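Local coordinates for uncharacterized novel protein (Burkholderia pseudomallei K96243, PDB 3FJV) that is of unknown function but belongs to the DUF3501 family and folds as an antiparallel sheet combined with several helices, at residues T11-A14 against Y15-R19; F45-E48 against T49-R52. One frame throughout, in Å; residues are numbered along the deposited sequence.

How the interactions relate
From the N terminus, the chain meets interaction 1 first, where residues 11-19 form the opening turns of helix 12-30. Strands 34-37 and 41-45 follow at one end of the antiparallel sheet, and the short connection out of strand 41-45 into helix 48-62 is interaction 2. Each contact closes one small turn, a helix start, and the two stand in series, neither nesting nor crossing. The centres of interactions 1 and 2 lie about 18 Å apart, and the nearest atoms of interactions 1 and 2 about 6 Å. The helices they begin nevertheless meet: Y15 and R19 of interaction 1 reach E57 on helix 48-62, while D47 of interaction 2 bonds H29 near the end of helix 12-30.

Interaction 1: T11-A14 against Y15-R19; sequences TLEA and YAKVR
E13 and K17 stand one helical turn apart, their side chains side by side and pointing the same way, joined by a weak salt bridge from E13 OE2 to K17 NZ at 3.5 Å. Long, charged residues suit this exposed face. K17 can be followed outward: CB lies 3.6 Å from A14 O, CG packs 3.5 Å from E13 O, and CD continues past the same carbonyl. The last torsion then bends the chain (chi4 76°), bringing NZ to the glutamate, whose own chain runs straight out beyond CG.

The turn beneath is started by T11, the N-cap. Its OG1 accepts from A14 N at 3.1 Å, satisfying an amide in the first turn, which has no helical carbonyl before it to bond; a short hydroxyl side chain is well suited to this. Y15 N then donates to T11 O (2.8 Å, 170° at the hydrogen), the first bond of the regular ladder, and A16 N follows to L12 O.

Y15 projects from a different side of the helix, and chi1 -176°, with CG anti to the backbone N, carries the ring out toward helix 48-62. There the ring stacks with H56 and OH bonds E57, while L12 packs on L59, so that this first turn of helix 12-30 lies against helix 48-62.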
ATOM      1  N   THR A  11       9.397 -24.467  11.025  1.00 19.46           N
ATOM      2  CA  THR A  11       9.495 -24.768   9.618  1.00 18.72           C
ATOM      3  C   THR A  11       8.110 -24.618   9.013  1.00 17.91           C
ATOM      4  O   THR A  11       7.102 -24.581   9.732  1.00 16.33           O
ATOM      5  CB  THR A  11       9.923 -26.207   9.425  1.00 19.70           C
ATOM      6  OG1 THR A  11       8.984 -27.044  10.112  1.00 16.89           O
ATOM      7  CG2 THR A  11      11.350 -26.453   9.958  1.00 15.19           C
ATOM      8  N   LEU A  12       8.040 -24.618   7.684  1.00 13.44           N
ATOM      9  CA  LEU A  12       6.750 -24.531   6.980  1.00 15.49           C
ATOM     10  C   LEU A  12       5.853 -25.694   7.420  1.00 17.25           C
ATOM     11  O   LEU A  12       4.670 -25.539   7.636  1.00 15.67           O
ATOM     12  CB  LEU A  12       6.952 -24.584   5.446  1.00 18.40           C
ATOM     13  CG  LEU A  12       7.636 -23.386   4.763  1.00 14.55           C
ATOM     14  CD1 LEU A  12       7.744 -23.566   3.226  1.00 13.09           C
ATOM     15  CD2 LEU A  12       6.915 -22.055   5.084  1.00 12.71           C
ATOM     16  N   GLU A  13       6.440 -26.881   7.503  1.00 17.80           N
ATOM     17  CA  GLU A  13       5.707 -28.063   7.878  1.00 19.83           C
ATOM     18  C   GLU A  13       5.129 -27.986   9.288  1.00 20.18           C
ATOM     19  O   GLU A  13       3.972 -28.369   9.514  1.00 22.19           O
ATOM     20  CB  GLU A  13       6.649 -29.289   7.764  1.00 19.11           C
ATOM     21  CG  GLU A  13       6.093 -30.551   8.366  1.00 20.20           C
ATOM     22  CD  GLU A  13       7.024 -31.742   8.253  1.00 21.46           C
ATOM     23  OE1 GLU A  13       8.129 -31.625   7.674  1.00 22.92           O
ATOM     24  OE2 GLU A  13       6.620 -32.796   8.770  1.00 21.46           O
ATOM     25  N   ALA A  14       5.960 -27.559  10.239  1.00 21.04           N
ATOM     26  CA  ALA A  14       5.546 -27.479  11.624  1.00 19.86           C
ATOM     27  C   ALA A  14       4.503 -26.357  11.779  1.00 18.38           C
ATOM     28  O   ALA A  14       3.509 -26.542  12.487  1.00 18.19           O
ATOM     29  CB  ALA A  14       6.750 -27.261  12.552  1.00 18.15           C
ATOM     30  N   TYR A  15       4.691 -25.211  11.112  1.00 19.81           N
ATOM     31  CA  TYR A  15       3.656 -24.146  11.216  1.00 16.69           C
ATOM     32  C   TYR A  15       2.308 -24.557  10.638  1.00 17.19           C
ATOM     33  O   TYR A  15       1.256 -24.284  11.230  1.00 19.98           O
ATOM     34  CB  TYR A  15       4.120 -22.795  10.616  1.00 16.58           C
ATOM     35  CG  TYR A  15       3.102 -21.712  10.813  1.00 15.54           C
ATOM     36  CD1 TYR A  15       2.889 -21.167  12.083  1.00 17.98           C
ATOM     37  CD2 TYR A  15       2.339 -21.226   9.768  1.00 14.91           C
ATOM     38  CE1 TYR A  15       1.956 -20.198  12.293  1.00 16.10           C
ATOM     39  CE2 TYR A  15       1.381 -20.238   9.977  1.00 14.58           C
ATOM     40  CZ  TYR A  15       1.201 -19.732  11.249  1.00 14.79           C
ATOM     41  OH  TYR A  15       0.271 -18.739  11.472  1.00 15.07           O
ATOM     42  N   ALA A  16       2.318 -25.227   9.479  1.00 17.70           N
ATOM     43  CA  ALA A  16       1.075 -25.593   8.838  1.00 15.36           C
ATOM     44  C   ALA A  16       0.273 -26.488   9.747  1.00 20.29           C
ATOM     45  O   ALA A  16      -0.929 -26.373   9.771  1.00 17.20           O
ATOM     46  CB  ALA A  16       1.303 -26.299   7.411  1.00 15.12           C
ATOM     47  N   LYS A  17       0.953 -27.354  10.502  1.00 19.62           N
ATOM     48  CA  LYS A  17       0.289 -28.225  11.480  1.00 20.53           C
ATOM     49  C   LYS A  17      -0.390 -27.441  12.607  1.00 21.89           C
ATOM     50  O   LYS A  17      -1.419 -27.884  13.107  1.00 21.33           O
ATOM     51  CB  LYS A  17       1.257 -29.277  12.052  1.00 20.14           C
ATOM     52  CG  LYS A  17       1.560 -30.413  11.052  1.00 29.11           C
ATOM     53  CD  LYS A  17       2.704 -31.332  11.503  1.00 31.81           C
ATOM     54  CE  LYS A  17       2.696 -32.691  10.785  1.00 41.49           C
ATOM     55  NZ  LYS A  17       3.183 -32.708   9.379  1.00 41.22           N
ATOM     56  N   VAL A  18       0.118 -26.261  12.976  1.00 21.09           N
ATOM     57  CA  VAL A  18      -0.526 -25.505  14.065  1.00 22.26           C
ATOM     58  C   VAL A  18      -1.243 -24.209  13.599  1.00 22.74           C
ATOM     59  O   VAL A  18      -1.683 -23.415  14.416  1.00 19.13           O
ATOM     60  CB  VAL A  18       0.481 -25.184  15.228  1.00 19.97           C
ATOM     61  CG1 VAL A  18       0.960 -26.481  15.936  1.00 24.17           C
ATOM     62  CG2 VAL A  18       1.680 -24.307  14.769  1.00 18.06           C
ATOM     63  N   ARG A  19      -1.328 -23.976  12.293  1.00 22.89           N
ATOM     64  CA  ARG A  19      -1.736 -22.659  11.788  1.00 18.19           C
ATOM     65  C   ARG A  19      -3.114 -22.213  12.252  1.00 16.11           C
ATOM     66  O   ARG A  19      -3.289 -21.098  12.710  1.00 14.85           O
ATOM     67  CB  ARG A  19      -1.629 -22.616  10.285  1.00 20.85           C
ATOM     68  CG  ARG A  19      -2.078 -21.290   9.636  1.00 15.46           C
ATOM     69  CD  ARG A  19      -1.842 -21.356   8.139  1.00 16.69           C
ATOM     70  NE  ARG A  19      -2.002 -20.044   7.564  1.00 18.33           N
ATOM     71  CZ  ARG A  19      -2.675 -19.750   6.472  1.00 22.07           C
ATOM     72  NH1 ARG A  19      -3.267 -20.698   5.709  1.00 19.39           N
ATOM     73  NH2 ARG A  19      -2.697 -18.480   6.101  1.00 25.27           N
TER

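Interaction 2: F45-E48 against T49-R52; sequences FEDE and TTIR
D47 and T50 form a capping box, the reciprocal pair of side-chain-to-backbone bonds that opens a helix, here helix 48-62, two residues after the end of strand 41-45. In one direction T50 N donates to D47 OD1 at 3.0 Å, an almost straight bond (169°) that meets the oxygen nearly along its C-O axis. In the other, D47 N donates to T50 OG1 at 2.9 Å.

Both side chains adopt the same first torsion to do this. D47 has chi1 64° and T50 nearly the same value, which sets the aspartate CG and the threonine OG1 between the backbone N and carbonyl carbon of their own residues. Aspartate suits the cap because its short carboxylate can turn back to an amide of the first turn while its second oxygen, OD2, bonds H29 NE2 on helix 12-30. Threonine suits its place because its hydroxyl can accept and donate at once: having taken the D47 amide, OG1 gives its proton to E46 OE1.

E46 reaches that hydroxyl through a bend at chi2, and its other oxygen, OE2, bonds T90 on strand 86-93. The buried carboxylate is thus held at both ends, spanning helix start and sheet. I51 packs CG1 against E46 CB at 4.0 Å and over D47 O, to which its N is bonded. R52, its chain extended from CG to NE, donates from NE to S8 O. At the centre, T50 OG1 lies 2.6 Å from E46 OE1, approaching on the anti side and 21° out of the carboxylate plane.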
ATOM      1  N   PHE A  45      -0.151  -2.599  18.651  1.00 13.86           N
ATOM      2  CA  PHE A  45       1.148  -2.578  19.307  1.00 14.59           C
ATOM      3  C   PHE A  45       1.798  -3.945  19.187  1.00 14.40           C
ATOM      4  O   PHE A  45       1.213  -4.964  19.576  1.00 14.92           O
ATOM      5  CB  PHE A  45       1.020  -2.110  20.746  1.00 15.44           C
ATOM      6  CG  PHE A  45       0.751  -0.666  20.837  1.00 13.02           C
ATOM      7  CD1 PHE A  45       1.818   0.230  20.837  1.00 10.85           C
ATOM      8  CD2 PHE A  45      -0.564  -0.174  20.812  1.00 17.64           C
ATOM      9  CE1 PHE A  45       1.604   1.611  20.907  1.00 16.80           C
ATOM     10  CE2 PHE A  45      -0.822   1.187  20.865  1.00 16.36           C
ATOM     11  CZ  PHE A  45       0.284   2.118  20.881  1.00 21.06           C
ATOM     12  N   GLU A  46       2.982  -3.967  18.602  1.00 12.24           N
ATOM     13  CA  GLU A  46       3.637  -5.212  18.200  1.00 12.78           C
ATOM     14  C   GLU A  46       4.530  -5.804  19.287  1.00 15.95           C
ATOM     15  O   GLU A  46       5.242  -5.075  20.013  1.00 15.66           O
ATOM     16  CB  GLU A  46       4.413  -5.021  16.897  1.00 14.68           C
ATOM     17  CG  GLU A  46       3.587  -4.475  15.755  1.00 15.73           C
ATOM     18  CD  GLU A  46       2.768  -5.529  14.958  1.00 19.69           C
ATOM     19  OE1 GLU A  46       2.837  -6.738  15.302  1.00 14.17           O
ATOM     20  OE2 GLU A  46       2.145  -5.139  13.925  1.00 17.57           O
ATOM     21  N   ASP A  47       4.489  -7.126  19.422  1.00 15.64           N
ATOM     22  CA  ASP A  47       5.370  -7.843  20.359  1.00 16.64           C
ATOM     23  C   ASP A  47       5.828  -9.181  19.758  1.00 17.57           C
ATOM     24  O   ASP A  47       5.621  -9.420  18.561  1.00 15.42           O
ATOM     25  CB  ASP A  47       4.672  -8.003  21.747  1.00 15.36           C
ATOM     26  CG  ASP A  47       3.393  -8.874  21.687  1.00 18.53           C
ATOM     27  OD1 ASP A  47       3.236  -9.644  20.688  1.00 14.78           O
ATOM     28  OD2 ASP A  47       2.548  -8.810  22.629  1.00 17.07           O
ATOM     29  N   GLU A  48       6.507 -10.024  20.549  1.00 14.28           N
ATOM     30  CA  GLU A  48       7.016 -11.304  20.024  1.00 16.27           C
ATOM     31  C   GLU A  48       5.888 -12.143  19.366  1.00 13.39           C
ATOM     32  O   GLU A  48       6.052 -12.730  18.295  1.00 14.69           O
ATOM     33  CB  GLU A  48       7.710 -12.112  21.118  1.00 15.87           C
ATOM     34  CG  GLU A  48       8.391 -13.383  20.558  1.00 17.72           C
ATOM     35  CD  GLU A  48       9.023 -14.251  21.604  1.00 22.26           C
ATOM     36  OE1 GLU A  48       8.575 -14.244  22.758  1.00 20.88           O
ATOM     37  OE2 GLU A  48       9.882 -15.054  21.230  1.00 21.32           O
ATOM     38  N   THR A  49       4.751 -12.211  20.037  1.00 14.34           N
ATOM     39  CA  THR A  49       3.633 -12.998  19.548  1.00 13.51           C
ATOM     40  C   THR A  49       3.103 -12.488  18.187  1.00 14.92           C
ATOM     41  O   THR A  49       2.916 -13.272  17.276  1.00 14.10           O
ATOM     42  CB  THR A  49       2.537 -13.037  20.585  1.00 14.37           C
ATOM     43  OG1 THR A  49       3.022 -13.668  21.792  1.00 14.42           O
ATOM     44  CG2 THR A  49       1.332 -13.797  20.065  1.00 13.53           C
ATOM     45  N   THR A  50       2.845 -11.199  18.096  1.00 13.39           N
ATOM     46  CA  THR A  50       2.286 -10.618  16.896  1.00 15.75           C
ATOM     47  C   THR A  50       3.280 -10.679  15.741  1.00 15.82           C
ATOM     48  O   THR A  50       2.866 -10.914  14.598  1.00 15.88           O
ATOM     49  CB  THR A  50       1.781  -9.160  17.064  1.00 15.45           C
ATOM     50  OG1 THR A  50       2.870  -8.273  17.360  1.00 14.30           O
ATOM     51  CG2 THR A  50       0.715  -9.049  18.185  1.00 15.35           C
ATOM     52  N   ILE A  51       4.564 -10.497  16.038  1.00 14.44           N
ATOM     53  CA  ILE A  51       5.601 -10.445  14.987  1.00 14.83           C
ATOM     54  C   ILE A  51       5.914 -11.865  14.457  1.00 14.22           C
ATOM     55  O   ILE A  51       5.909 -12.088  13.258  1.00 13.95           O
ATOM     56  CB  ILE A  51       6.888  -9.683  15.459  1.00 12.93           C
ATOM     57  CG1 ILE A  51       6.539  -8.222  15.806  1.00 15.08           C
ATOM     58  CG2 ILE A  51       7.944  -9.686  14.284  1.00 14.74           C
ATOM     59  CD1 ILE A  51       7.631  -7.450  16.585  1.00 11.91           C
ATOM     60  N   ARG A  52       6.143 -12.819  15.360  1.00 15.09           N
ATOM     61  CA  ARG A  52       6.380 -14.225  15.011  1.00 16.14           C
ATOM     62  C   ARG A  52       5.271 -14.799  14.122  1.00 15.82           C
ATOM     63  O   ARG A  52       5.559 -15.469  13.114  1.00 14.40           O
ATOM     64  CB  ARG A  52       6.566 -15.032  16.290  1.00 17.51           C
ATOM     65  CG  ARG A  52       7.054 -16.421  16.170  1.00 20.02           C
ATOM     66  CD  ARG A  52       7.701 -16.885  17.474  1.00 19.33           C
ATOM     67  NE  ARG A  52       8.073 -18.285  17.368  1.00 24.31           N
ATOM     68  CZ  ARG A  52       7.265 -19.314  17.591  1.00 18.94           C
ATOM     69  NH1 ARG A  52       6.029 -19.123  18.048  1.00 20.14           N
ATOM     70  NH2 ARG A  52       7.684 -20.550  17.375  1.00 23.74           N
TER